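Local coordinates for plasmin and fibronectin-binding protein A (Streptococcus pneumoniae, PDB 4MR0), which acts as a fibronectin-dependent surface adhesin and invasin, binding human fibronectin, plasmin, plasminogen and serum albumin, at residues G409-N414 and A447-K452; S462-T467 and L486-N491; L492-N497 and I506-S511; I515-N520 and F551-E556. All coordinates share one frame; numbering follows the deposited sequence.

Contact 1 (G409-N414 and A447-K452); sequences GAALVN and AIRVAK
A447 sits where its chain turns a corner and meets the matching corner at L412 and V413. Its carbonyl O accepts a hydrogen bond from V413 N at 3.0 Å. The same A447 O rests 3.4 Å from L412 CB. I448 comes next. Its side chain lies on the same face of the sheet as that of V413, with I448 CG1 4.5 Å from V413 CB. This is a loose apolar contact between neighbouring positions in the sheet. R449 returns the backbone bond: its N donates to V413 O at 2.8 Å. V413 is thus held through both its N and its O, the usual pattern of a parallel pair.

The side chain of R449 leaves from the other face. CG is anti to the backbone N (chi1 177°) and the chain stays extended to NE, so it runs alongside N414 in the same direction. R449 NH1 donates to N414 OD1 at 3.0 Å, with 151° at the hydrogen. OD1 meets the guanidinium at its edge and in its plane, while the N414 amide is turned 81° to that plane. R449 CB lies 4.3 Å from A411 CB. Further on, A451 CB sits 3.8 Å above one guanidinium face, toward the rim. D453 and E484 form salt bridges with R449 NH2 and NE, which probably balance its charge.

The two segments are successive rungs on one face of the parallel beta-helix that makes up this part of the adhesin. V413 and I448 pack inward on strands 387-396, 431-440 and 462-473, and strand 483-486 follows strand 445-451 in the sheet.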
loop_
_atom_site.group_PDB
_atom_site.type_symbol
_atom_site.label_atom_id
_atom_site.label_comp_id
_atom_site.label_asym_id
_atom_site.label_seq_id
_atom_site.Cartn_x
_atom_site.Cartn_y
_atom_site.Cartn_z
ATOM N N GLY A 409 -8.818 -14.684 -5.419
ATOM C CA GLY A 409 -9.603 -13.715 -4.675
ATOM C C GLY A 409 -8.846 -12.475 -4.238
ATOM O O GLY A 409 -7.679 -12.278 -4.590
ATOM N N ALA A 410 -9.518 -11.634 -3.458
ATOM C CA ALA A 410 -8.922 -10.398 -2.973
ATOM C C ALA A 410 -9.555 -9.950 -1.662
ATOM O O ALA A 410 -10.639 -10.400 -1.296
ATOM C CB ALA A 410 -9.084 -9.305 -4.021
ATOM N N ALA A 411 -8.854 -9.074 -0.953
ATOM C CA ALA A 411 -9.333 -8.509 0.306
ATOM C C ALA A 411 -8.874 -7.052 0.240
ATOM O O ALA A 411 -7.686 -6.766 0.383
ATOM C CB ALA A 411 -8.699 -9.233 1.495
ATOM N N LEU A 412 -9.818 -6.143 0.005
ATOM C CA LEU A 412 -9.508 -4.724 -0.145
ATOM C C LEU A 412 -8.674 -4.123 0.986
ATOM O O LEU A 412 -7.767 -3.331 0.742
ATOM C CB LEU A 412 -10.806 -3.949 -0.402
ATOM C CG LEU A 412 -11.476 -4.515 -1.674
ATOM C CD1 LEU A 412 -12.688 -3.692 -2.062
ATOM C CD2 LEU A 412 -10.468 -4.537 -2.817
ATOM N N VAL A 413 -8.989 -4.481 2.220
ATOM C CA VAL A 413 -8.189 -4.048 3.356
ATOM C C VAL A 413 -7.805 -5.383 3.973
ATOM O O VAL A 413 -8.672 -6.188 4.311
ATOM C CB VAL A 413 -8.980 -3.213 4.378
ATOM C CG1 VAL A 413 -8.133 -3.005 5.621
ATOM C CG2 VAL A 413 -9.332 -1.860 3.786
ATOM N N ASN A 414 -6.508 -5.631 4.106
ATOM C CA ASN A 414 -6.055 -6.905 4.643
ATOM C C ASN A 414 -4.870 -6.743 5.584
ATOM O O ASN A 414 -3.723 -6.702 5.141
ATOM C CB ASN A 414 -5.684 -7.826 3.470
ATOM C CG ASN A 414 -5.350 -9.242 3.906
ATOM O OD1 ASN A 414 -5.349 -9.561 5.092
ATOM N ND2 ASN A 414 -5.062 -10.106 2.930
ATOM N N ALA A 447 -14.231 -7.323 1.588
ATOM C CA ALA A 447 -14.005 -5.904 1.844
ATOM C C ALA A 447 -12.906 -5.680 2.877
ATOM O O ALA A 447 -11.893 -5.042 2.599
ATOM C CB ALA A 447 -15.297 -5.245 2.320
ATOM N N ILE A 448 -13.115 -6.225 4.067
ATOM C CA ILE A 448 -12.183 -6.052 5.171
ATOM C C ILE A 448 -11.756 -7.347 5.826
ATOM O O ILE A 448 -12.579 -8.229 6.088
ATOM C CB ILE A 448 -12.816 -5.170 6.274
ATOM C CG1 ILE A 448 -13.202 -3.813 5.694
ATOM C CG2 ILE A 448 -11.854 -5.018 7.437
ATOM C CD1 ILE A 448 -14.038 -2.959 6.642
ATOM N N ARG A 449 -10.463 -7.432 6.129
ATOM C CA ARG A 449 -9.900 -8.599 6.783
ATOM C C ARG A 449 -8.778 -8.191 7.739
ATOM O O ARG A 449 -7.888 -7.425 7.368
ATOM C CB ARG A 449 -9.350 -9.570 5.731
ATOM C CG ARG A 449 -8.664 -10.790 6.301
ATOM C CD ARG A 449 -8.265 -11.750 5.187
ATOM N NE ARG A 449 -7.805 -13.031 5.716
ATOM C CZ ARG A 449 -6.585 -13.259 6.187
ATOM N NH1 ARG A 449 -5.674 -12.292 6.194
ATOM N NH2 ARG A 449 -6.279 -14.459 6.658
ATOM N N VAL A 450 -8.842 -8.691 8.969
ATOM C CA VAL A 450 -7.818 -8.430 9.978
ATOM C C VAL A 450 -7.596 -9.790 10.603
ATOM O O VAL A 450 -8.531 -10.389 11.146
ATOM C CB VAL A 450 -8.293 -7.448 11.074
ATOM C CG1 VAL A 450 -7.228 -7.325 12.164
ATOM C CG2 VAL A 450 -8.560 -6.085 10.467
ATOM N N ALA A 451 -6.371 -10.299 10.538
ATOM C CA ALA A 451 -6.171 -11.623 11.085
ATOM C C ALA A 451 -4.783 -12.055 11.493
ATOM O O ALA A 451 -3.776 -11.454 11.116
ATOM C CB ALA A 451 -6.719 -12.638 10.087
ATOM N N LYS A 452 -4.764 -13.103 12.312
ATOM C CA LYS A 452 -3.533 -13.765 12.701
ATOM C C LYS A 452 -3.893 -15.076 12.021
ATOM O O LYS A 452 -4.510 -15.964 12.618
ATOM C CB LYS A 452 -3.394 -13.958 14.209
ATOM C CG LYS A 452 -2.007 -14.503 14.543
ATOM C CD LYS A 452 -1.739 -14.639 16.019
ATOM C CE LYS A 452 -2.538 -15.770 16.634
ATOM N NZ LYS A 452 -2.039 -16.053 18.006
#

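Contact 2 (S462-T467 and L486-N491); sequences SDITVT and LRVSDN
S462-I464 and D490-N491 run parallel, with D463 N donating to D490 O at 2.9 Å (162° at the hydrogen) and I464 N to N491 O at 3.0 Å. D463 and N491 both have left-handed backbone angles. Their side chains also share a first torsion, with CG anti to the carbonyl carbon (chi1 -64° and -68°). The carboxylate and the amide therefore lie side by side, pointing the same way, with their planes nearly parallel. D463 OD1 is 3.2 Å from N491 ND2. This repetition of one conformation on adjacent coils is consistent with the parallel beta-helix, whose PbH1 repeats 4 and 5 meet here. Within the second segment, D490 OD1 accepts N491 N at 2.8 Å, from above the carboxylate plane. The same oxygen takes K514 N.

On the inner side the contact is apolar. I464 CG1 meets V488 CG1 at 3.8 Å, and the two side chains cross at a slant. Around them, I464 also packs on V431, V450 and L492. At the outer side a water donates to N491 O at 2.7 Å, an oxygen that also accepts I464 N, and is hydrogen-bonded to T465 OG1 at 2.9 Å.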
loop_
_atom_site.group_PDB
_atom_site.type_symbol
_atom_site.label_atom_id
_atom_site.label_comp_id
_atom_site.label_asym_id
_atom_site.label_seq_id
_atom_site.Cartn_x
_atom_site.Cartn_y
_atom_site.Cartn_z
ATOM N N SER A 462 -3.903 -7.070 18.242
ATOM C CA SER A 462 -4.828 -6.465 19.194
ATOM C C SER A 462 -5.123 -5.002 18.916
ATOM O O SER A 462 -4.454 -4.364 18.103
ATOM C CB SER A 462 -4.265 -6.607 20.609
ATOM O OG SER A 462 -2.966 -6.050 20.667
ATOM N N ASP A 463 -6.132 -4.476 19.611
ATOM C CA ASP A 463 -6.552 -3.086 19.463
ATOM C C ASP A 463 -6.920 -2.834 18.008
ATOM O O ASP A 463 -6.284 -2.047 17.313
ATOM C CB ASP A 463 -5.430 -2.152 19.918
ATOM C CG ASP A 463 -5.117 -2.307 21.395
ATOM O OD1 ASP A 463 -5.977 -1.948 22.228
ATOM O OD2 ASP A 463 -4.017 -2.799 21.725
ATOM N N ILE A 464 -7.962 -3.528 17.568
ATOM C CA ILE A 464 -8.450 -3.441 16.202
ATOM C C ILE A 464 -9.825 -2.783 16.240
ATOM O O ILE A 464 -10.696 -3.220 16.992
ATOM C CB ILE A 464 -8.614 -4.850 15.583
ATOM C CG1 ILE A 464 -7.290 -5.623 15.660
ATOM C CG2 ILE A 464 -9.107 -4.728 14.152
ATOM C CD1 ILE A 464 -6.113 -4.926 14.982
ATOM N N THR A 465 -10.018 -1.750 15.426
ATOM C CA THR A 465 -11.295 -1.041 15.376
ATOM C C THR A 465 -11.804 -0.918 13.946
ATOM O O THR A 465 -11.105 -0.396 13.070
ATOM C CB THR A 465 -11.169 0.387 15.969
ATOM O OG1 THR A 465 -10.816 0.303 17.354
ATOM C CG2 THR A 465 -12.486 1.152 15.831
ATOM N N VAL A 466 -13.020 -1.404 13.716
ATOM C CA VAL A 466 -13.652 -1.333 12.404
ATOM C C VAL A 466 -14.985 -0.626 12.637
ATOM O O VAL A 466 -15.955 -1.240 13.109
ATOM C CB VAL A 466 -13.905 -2.737 11.820
ATOM C CG1 VAL A 466 -14.519 -2.611 10.435
ATOM C CG2 VAL A 466 -12.591 -3.527 11.754
ATOM N N THR A 467 -15.033 0.659 12.298
ATOM C CA THR A 467 -16.236 1.450 12.543
ATOM C C THR A 467 -16.728 2.325 11.403
ATOM O O THR A 467 -15.944 2.844 10.612
ATOM C CB THR A 467 -16.022 2.391 13.741
ATOM O OG1 THR A 467 -14.874 3.216 13.481
ATOM C CG2 THR A 467 -15.797 1.603 15.018
ATOM N N LEU A 486 -10.161 -12.490 12.355
ATOM C CA LEU A 486 -9.621 -13.770 12.778
ATOM C C LEU A 486 -8.499 -13.681 13.806
ATOM O O LEU A 486 -7.465 -13.057 13.570
ATOM C CB LEU A 486 -9.130 -14.533 11.542
ATOM C CG LEU A 486 -8.452 -15.892 11.742
ATOM C CD1 LEU A 486 -9.435 -16.893 12.353
ATOM C CD2 LEU A 486 -7.949 -16.394 10.394
ATOM N N ARG A 487 -8.732 -14.324 14.947
ATOM C CA ARG A 487 -7.791 -14.390 16.053
ATOM C C ARG A 487 -7.252 -13.083 16.614
ATOM O O ARG A 487 -6.043 -12.942 16.828
ATOM C CB ARG A 487 -6.619 -15.306 15.696
ATOM C CG ARG A 487 -7.048 -16.721 15.383
ATOM C CD ARG A 487 -5.879 -17.692 15.386
ATOM N NE ARG A 487 -6.300 -18.970 14.825
ATOM C CZ ARG A 487 -6.406 -19.209 13.524
ATOM N NH1 ARG A 487 -6.109 -18.264 12.646
ATOM N NH2 ARG A 487 -6.842 -20.385 13.100
ATOM N N VAL A 488 -8.146 -12.131 16.859
ATOM C CA VAL A 488 -7.748 -10.865 17.460
ATOM C C VAL A 488 -7.693 -11.188 18.955
ATOM O O VAL A 488 -8.670 -11.672 19.537
ATOM C CB VAL A 488 -8.787 -9.753 17.175
ATOM C CG1 VAL A 488 -8.376 -8.461 17.868
ATOM C CG2 VAL A 488 -8.898 -9.527 15.673
ATOM N N SER A 489 -6.544 -10.926 19.567
ATOM C CA SER A 489 -6.310 -11.237 20.973
ATOM C C SER A 489 -6.959 -10.355 22.026
ATOM O O SER A 489 -7.153 -10.792 23.161
ATOM C CB SER A 489 -4.803 -11.262 21.250
ATOM O OG SER A 489 -4.148 -12.225 20.448
ATOM N N ASP A 490 -7.280 -9.117 21.677
ATOM C CA ASP A 490 -7.867 -8.228 22.669
ATOM C C ASP A 490 -8.275 -6.901 22.053
ATOM O O ASP A 490 -7.746 -6.492 21.015
ATOM C CB ASP A 490 -6.844 -7.996 23.791
ATOM C CG ASP A 490 -7.467 -7.461 25.069
ATOM O OD1 ASP A 490 -8.713 -7.392 25.168
ATOM O OD2 ASP A 490 -6.694 -7.121 25.993
ATOM N N ASN A 491 -9.225 -6.240 22.708
ATOM C CA ASN A 491 -9.727 -4.945 22.275
ATOM C C ASN A 491 -10.154 -4.857 20.817
ATOM O O ASN A 491 -9.594 -4.088 20.035
ATOM C CB ASN A 491 -8.694 -3.860 22.592
ATOM C CG ASN A 491 -8.537 -3.634 24.086
ATOM O OD1 ASN A 491 -9.521 -3.393 24.790
ATOM N ND2 ASN A 491 -7.305 -3.710 24.578
HETATM O O HOH W 1 -10.177 -1.526 19.453
#

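Contact 3 (L492-N497 and I506-S511); sequences LVVSEN and IVIEDS
L492 and V494 face I508 and I506 across the interior of the beta-helix, within the fifth PbH1 repeat. The strands 492-495 and 506-509 run nearly antiparallel, at 165°, with their axes 10.4 Å apart. They belong to different faces of the coil, and no hydrogen bond joins them.

The apolar contacts are made by branch ends. L492 and I508 meet tip to tip, with L492 CD2 4.0 Å from I508 CD1. L492 CD2 is also 4.0 Å from I508 CG2, so it touches both branches of the isoleucine. V494 and I506 form the second tip-to-tip pair, V494 CG1 lying 3.6 Å from I506 CD1. I506 reaches so far because its chain is extended at the end (chi2 165°), which carries CD1 across the core. V494 CG2 lies 4.3 Å from I508 CD1 and links the two pairs. L485 packs on L492, V494 and I508, and V517 packs on I508.

Two polar side chains, S511 and N497, flank the apolar contact. S511 OG is 4.3 Å from L492 CD2 and accepts a hydrogen bond from V488 N. N497 ND2 donates to V466 O, and N497 OD1 accepts N469 N, both in the preceding coil.

Between the two segments the contact is held by dispersion and by burial of aliphatic carbon. Nearby S511 and N497 turn their polar atoms to backbone groups instead.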
loop_
_atom_site.group_PDB
_atom_site.type_symbol
_atom_site.label_atom_id
_atom_site.label_comp_id
_atom_site.label_asym_id
_atom_site.label_seq_id
_atom_site.Cartn_x
_atom_site.Cartn_y
_atom_site.Cartn_z
ATOM N N LEU A 492 -11.148 -5.661 20.457
ATOM C CA LEU A 492 -11.694 -5.648 19.109
ATOM C C LEU A 492 -13.017 -4.889 19.156
ATOM O O LEU A 492 -13.876 -5.187 19.987
ATOM C CB LEU A 492 -11.958 -7.073 18.607
ATOM C CG LEU A 492 -12.759 -7.174 17.300
ATOM C CD1 LEU A 492 -11.950 -6.608 16.151
ATOM C CD2 LEU A 492 -13.121 -8.635 17.019
ATOM N N VAL A 493 -13.167 -3.909 18.271
ATOM C CA VAL A 493 -14.397 -3.120 18.187
ATOM C C VAL A 493 -14.895 -3.109 16.745
ATOM O O VAL A 493 -14.185 -2.667 15.837
ATOM C CB VAL A 493 -14.175 -1.649 18.634
ATOM C CG1 VAL A 493 -15.438 -0.821 18.358
ATOM C CG2 VAL A 493 -13.824 -1.599 20.117
ATOM N N VAL A 494 -16.107 -3.610 16.538
ATOM C CA VAL A 494 -16.716 -3.636 15.209
ATOM C C VAL A 494 -18.082 -2.999 15.415
ATOM O O VAL A 494 -19.010 -3.654 15.902
ATOM C CB VAL A 494 -16.882 -5.085 14.698
ATOM C CG1 VAL A 494 -17.336 -5.075 13.243
ATOM C CG2 VAL A 494 -15.566 -5.835 14.848
ATOM N N SER A 495 -18.214 -1.725 15.057
ATOM C CA SER A 495 -19.477 -1.037 15.297
ATOM C C SER A 495 -19.923 -0.030 14.256
ATOM O O SER A 495 -19.115 0.558 13.545
ATOM C CB SER A 495 -19.414 -0.329 16.651
ATOM O OG SER A 495 -19.052 -1.227 17.678
ATOM N N GLU A 496 -21.236 0.161 14.193
ATOM C CA GLU A 496 -21.866 1.103 13.280
ATOM C C GLU A 496 -21.474 0.995 11.812
ATOM O O GLU A 496 -21.474 1.988 11.079
ATOM C CB GLU A 496 -21.644 2.526 13.792
ATOM C CG GLU A 496 -22.295 2.747 15.153
ATOM C CD GLU A 496 -22.104 4.151 15.686
ATOM O OE1 GLU A 496 -20.981 4.485 16.124
ATOM O OE2 GLU A 496 -23.084 4.922 15.660
ATOM N N ASN A 497 -21.160 -0.219 11.376
ATOM C CA ASN A 497 -20.814 -0.440 9.987
ATOM C C ASN A 497 -22.116 -0.749 9.245
ATOM O O ASN A 497 -23.037 -1.339 9.821
ATOM C CB ASN A 497 -19.839 -1.617 9.862
ATOM C CG ASN A 497 -18.497 -1.344 10.531
ATOM O OD1 ASN A 497 -17.684 -0.573 10.024
ATOM N ND2 ASN A 497 -18.267 -1.973 11.679
ATOM N N ILE A 506 -20.584 -10.010 9.062
ATOM C CA ILE A 506 -19.385 -9.996 9.886
ATOM C C ILE A 506 -19.094 -11.367 10.483
ATOM O O ILE A 506 -19.990 -12.037 11.000
ATOM C CB ILE A 506 -19.522 -8.987 11.048
ATOM C CG1 ILE A 506 -19.669 -7.572 10.489
ATOM C CG2 ILE A 506 -18.315 -9.086 11.981
ATOM C CD1 ILE A 506 -20.178 -6.562 11.506
ATOM N N VAL A 507 -17.834 -11.781 10.405
ATOM C CA VAL A 507 -17.417 -13.048 10.976
ATOM C C VAL A 507 -16.285 -12.778 11.953
ATOM O O VAL A 507 -15.258 -12.211 11.582
ATOM C CB VAL A 507 -16.901 -14.041 9.903
ATOM C CG1 VAL A 507 -16.363 -15.294 10.588
ATOM C CG2 VAL A 507 -18.021 -14.408 8.936
ATOM N N ILE A 508 -16.494 -13.157 13.210
ATOM C CA ILE A 508 -15.482 -12.989 14.243
ATOM C C ILE A 508 -15.159 -14.407 14.687
ATOM O O ILE A 508 -15.998 -15.096 15.275
ATOM C CB ILE A 508 -16.012 -12.149 15.416
ATOM C CG1 ILE A 508 -16.245 -10.715 14.938
ATOM C CG2 ILE A 508 -15.017 -12.166 16.572
ATOM C CD1 ILE A 508 -16.815 -9.798 16.004
ATOM N N GLU A 509 -13.937 -14.836 14.393
ATOM C CA GLU A 509 -13.508 -16.191 14.687
ATOM C C GLU A 509 -12.268 -16.315 15.554
ATOM O O GLU A 509 -11.233 -15.723 15.259
ATOM C CB GLU A 509 -13.269 -16.921 13.363
ATOM C CG GLU A 509 -12.808 -18.357 13.494
ATOM C CD GLU A 509 -12.589 -19.014 12.138
ATOM O OE1 GLU A 509 -13.086 -18.474 11.121
ATOM O OE2 GLU A 509 -11.933 -20.077 12.095
ATOM N N ASP A 510 -12.381 -17.101 16.620
ATOM C CA ASP A 510 -11.261 -17.354 17.527
ATOM C C ASP A 510 -10.641 -16.138 18.195
ATOM O O ASP A 510 -9.465 -16.165 18.559
ATOM C CB ASP A 510 -10.162 -18.116 16.784
ATOM C CG ASP A 510 -10.480 -19.584 16.626
ATOM O OD1 ASP A 510 -10.406 -20.313 17.639
ATOM O OD2 ASP A 510 -10.809 -20.006 15.494
ATOM N N SER A 511 -11.420 -15.079 18.368
ATOM C CA SER A 511 -10.902 -13.877 19.008
ATOM C C SER A 511 -11.062 -13.974 20.522
ATOM O O SER A 511 -12.002 -14.595 21.018
ATOM C CB SER A 511 -11.617 -12.645 18.456
ATOM O OG SER A 511 -11.370 -12.526 17.061
#

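Contact 4 (I515-N520 and F551-E556); sequences ITVLNN and FNIVTE
The side-chain amides of N519 and N552 stand 81° apart and share one hydrogen bond. N519 OD1 lies in the plane of the N552 amide and accepts N552 ND2 at 3.2 Å. That donor stands above the N519 carbonyl plane. The backbone N of N519 adds a second bond, to N552 OD1 at 2.7 Å, from 44° above the N552 carbonyl plane. The contact lies at the C-terminal end of the parallel beta-helix. Here strand 551-556, half of an antiparallel hairpin with 559-564, adds antiparallel to strand 515-518.

V517 and I553 form a single hydrogen-bonded antiparallel pair. V517 N donates to I553 O, and I553 N to V517 O, both at 2.9 Å. Their side chains lie side by side, pointing the same way, V517 CB 3.9 Å from I553 CB. On the other side, L518 crosses V554 at about a right angle, L518 CD2 lying 3.9 Å from V554 CG1. The F551 side chain packs on I530 and I562, and I553 on F532.

A water bridges T516 OG1 and T555 N. T555 OG1 lies beside the backbone N (chi1 -58°) and donates to I515 O at 2.8 Å, in the carbonyl plane, on a lone pair.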
loop_
_atom_site.group_PDB
_atom_site.type_symbol
_atom_site.label_atom_id
_atom_site.label_comp_id
_atom_site.label_asym_id
_atom_site.label_seq_id
_atom_site.Cartn_x
_atom_site.Cartn_y
_atom_site.Cartn_z
ATOM N N ILE A 515 -14.193 -7.804 23.428
ATOM C CA ILE A 515 -14.845 -7.723 22.132
ATOM C C ILE A 515 -16.118 -6.886 22.255
ATOM O O ILE A 515 -16.904 -7.059 23.196
ATOM C CB ILE A 515 -15.200 -9.124 21.617
ATOM C CG1 ILE A 515 -13.910 -9.937 21.433
ATOM C CG2 ILE A 515 -15.982 -9.023 20.310
ATOM C CD1 ILE A 515 -14.126 -11.350 20.928
ATOM N N THR A 516 -16.309 -5.974 21.306
ATOM C CA THR A 516 -17.476 -5.099 21.297
ATOM C C THR A 516 -17.987 -4.966 19.875
ATOM O O THR A 516 -17.273 -4.494 18.995
ATOM C CB THR A 516 -17.131 -3.683 21.809
ATOM O OG1 THR A 516 -16.448 -3.776 23.060
ATOM C CG2 THR A 516 -18.405 -2.865 22.004
ATOM N N VAL A 517 -19.221 -5.401 19.653
ATOM C CA VAL A 517 -19.843 -5.323 18.338
ATOM C C VAL A 517 -21.162 -4.601 18.567
ATOM O O VAL A 517 -22.114 -5.186 19.080
ATOM C CB VAL A 517 -20.092 -6.730 17.765
ATOM C CG1 VAL A 517 -20.744 -6.629 16.393
ATOM C CG2 VAL A 517 -18.772 -7.481 17.662
ATOM N N LEU A 518 -21.213 -3.326 18.190
ATOM C CA LEU A 518 -22.409 -2.530 18.438
ATOM C C LEU A 518 -23.070 -1.822 17.272
ATOM O O LEU A 518 -22.438 -1.083 16.517
ATOM C CB LEU A 518 -22.112 -1.477 19.510
ATOM C CG LEU A 518 -21.525 -1.959 20.837
ATOM C CD1 LEU A 518 -21.054 -0.755 21.644
ATOM C CD2 LEU A 518 -22.565 -2.766 21.606
ATOM N N ASN A 519 -24.370 -2.060 17.160
ATOM C CA ASN A 519 -25.222 -1.431 16.169
ATOM C C ASN A 519 -24.752 -1.318 14.729
ATOM O O ASN A 519 -24.701 -0.227 14.163
ATOM C CB ASN A 519 -25.617 -0.058 16.699
ATOM C CG ASN A 519 -26.124 -0.126 18.133
ATOM O OD1 ASN A 519 -27.007 -0.919 18.447
ATOM N ND2 ASN A 519 -25.566 0.700 19.003
ATOM N N ASN A 520 -24.413 -2.452 14.137
ATOM C CA ASN A 520 -24.018 -2.479 12.742
ATOM C C ASN A 520 -25.352 -2.631 12.008
ATOM O O ASN A 520 -26.340 -3.050 12.610
ATOM C CB ASN A 520 -23.111 -3.677 12.477
ATOM C CG ASN A 520 -21.776 -3.561 13.190
ATOM O OD1 ASN A 520 -20.907 -2.786 12.786
ATOM N ND2 ASN A 520 -21.609 -4.325 14.262
ATOM N N PHE A 551 -27.643 -8.154 16.057
ATOM C CA PHE A 551 -27.531 -8.116 17.509
ATOM C C PHE A 551 -26.194 -7.517 17.895
ATOM O O PHE A 551 -25.362 -7.233 17.033
ATOM C CB PHE A 551 -27.662 -9.517 18.125
ATOM C CG PHE A 551 -26.653 -10.512 17.620
ATOM C CD1 PHE A 551 -26.857 -11.181 16.416
ATOM C CD2 PHE A 551 -25.504 -10.796 18.359
ATOM C CE1 PHE A 551 -25.931 -12.117 15.954
ATOM C CE2 PHE A 551 -24.572 -11.728 17.906
ATOM C CZ PHE A 551 -24.787 -12.392 16.702
ATOM N N ASN A 552 -25.993 -7.315 19.191
ATOM C CA ASN A 552 -24.746 -6.753 19.662
ATOM C C ASN A 552 -24.017 -7.732 20.558
ATOM O O ASN A 552 -24.609 -8.663 21.105
ATOM C CB ASN A 552 -24.990 -5.446 20.423
ATOM C CG ASN A 552 -25.619 -4.373 19.554
ATOM O OD1 ASN A 552 -25.367 -4.303 18.347
ATOM N ND2 ASN A 552 -26.430 -3.512 20.169
ATOM N N ILE A 553 -22.716 -7.523 20.683
ATOM C CA ILE A 553 -21.887 -8.355 21.529
ATOM C C ILE A 553 -21.134 -7.408 22.436
ATOM O O ILE A 553 -20.641 -6.373 21.990
ATOM C CB ILE A 553 -20.856 -9.155 20.717
ATOM C CG1 ILE A 553 -21.572 -10.055 19.708
ATOM C CG2 ILE A 553 -19.980 -9.971 21.663
ATOM C CD1 ILE A 553 -20.633 -10.757 18.747
ATOM N N VAL A 554 -21.060 -7.753 23.712
ATOM C CA VAL A 554 -20.344 -6.930 24.667
ATOM C C VAL A 554 -19.575 -7.873 25.564
ATOM O O VAL A 554 -19.908 -9.056 25.662
ATOM C CB VAL A 554 -21.308 -6.073 25.530
ATOM C CG1 VAL A 554 -22.236 -5.274 24.629
ATOM C CG2 VAL A 554 -22.111 -6.960 26.474
ATOM N N THR A 555 -18.541 -7.353 26.207
ATOM C CA THR A 555 -17.735 -8.152 27.110
ATOM C C THR A 555 -17.965 -7.606 28.506
ATOM O O THR A 555 -17.760 -6.421 28.761
ATOM C CB THR A 555 -16.244 -8.053 26.751
ATOM O OG1 THR A 555 -16.055 -8.480 25.397
ATOM C CG2 THR A 555 -15.409 -8.929 27.673
ATOM N N GLU A 556 -18.405 -8.477 29.404
ATOM C CA GLU A 556 -18.685 -8.088 30.780
ATOM C C GLU A 556 -17.906 -8.973 31.747
ATOM O O GLU A 556 -18.150 -10.172 31.832
ATOM C CB GLU A 556 -20.186 -8.218 31.042
ATOM C CG GLU A 556 -20.621 -7.885 32.455
ATOM C CD GLU A 556 -22.064 -8.287 32.715
ATOM O OE1 GLU A 556 -22.371 -9.495 32.597
ATOM O OE2 GLU A 556 -22.889 -7.402 33.031
HETATM O O HOH W 2 -17.702 -4.633 25.676
HETATM O O HOH W 3 -24.562 -5.075 15.222
#

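How the contacts relate
From the N terminus the contacts come in series, and none nests in or crosses another. Contact 1 closes a loop of 32 residues, contact 2 one of 18 and contact 3 one of 8. Contact 4 closes 30 residues. Contacts 1 and 2 tie successive coils. They meet where V450 O takes L486 N and where V450 packs on I464. Contact 3 joins two facing walls within one coil. It shares strand 490-500 with contact 2, and V466 N bonds to V493 O. Contact 4 lies next to contact 3, since T516 pairs with L492 and V494, and it joins the last coils to the C-terminal hairpin.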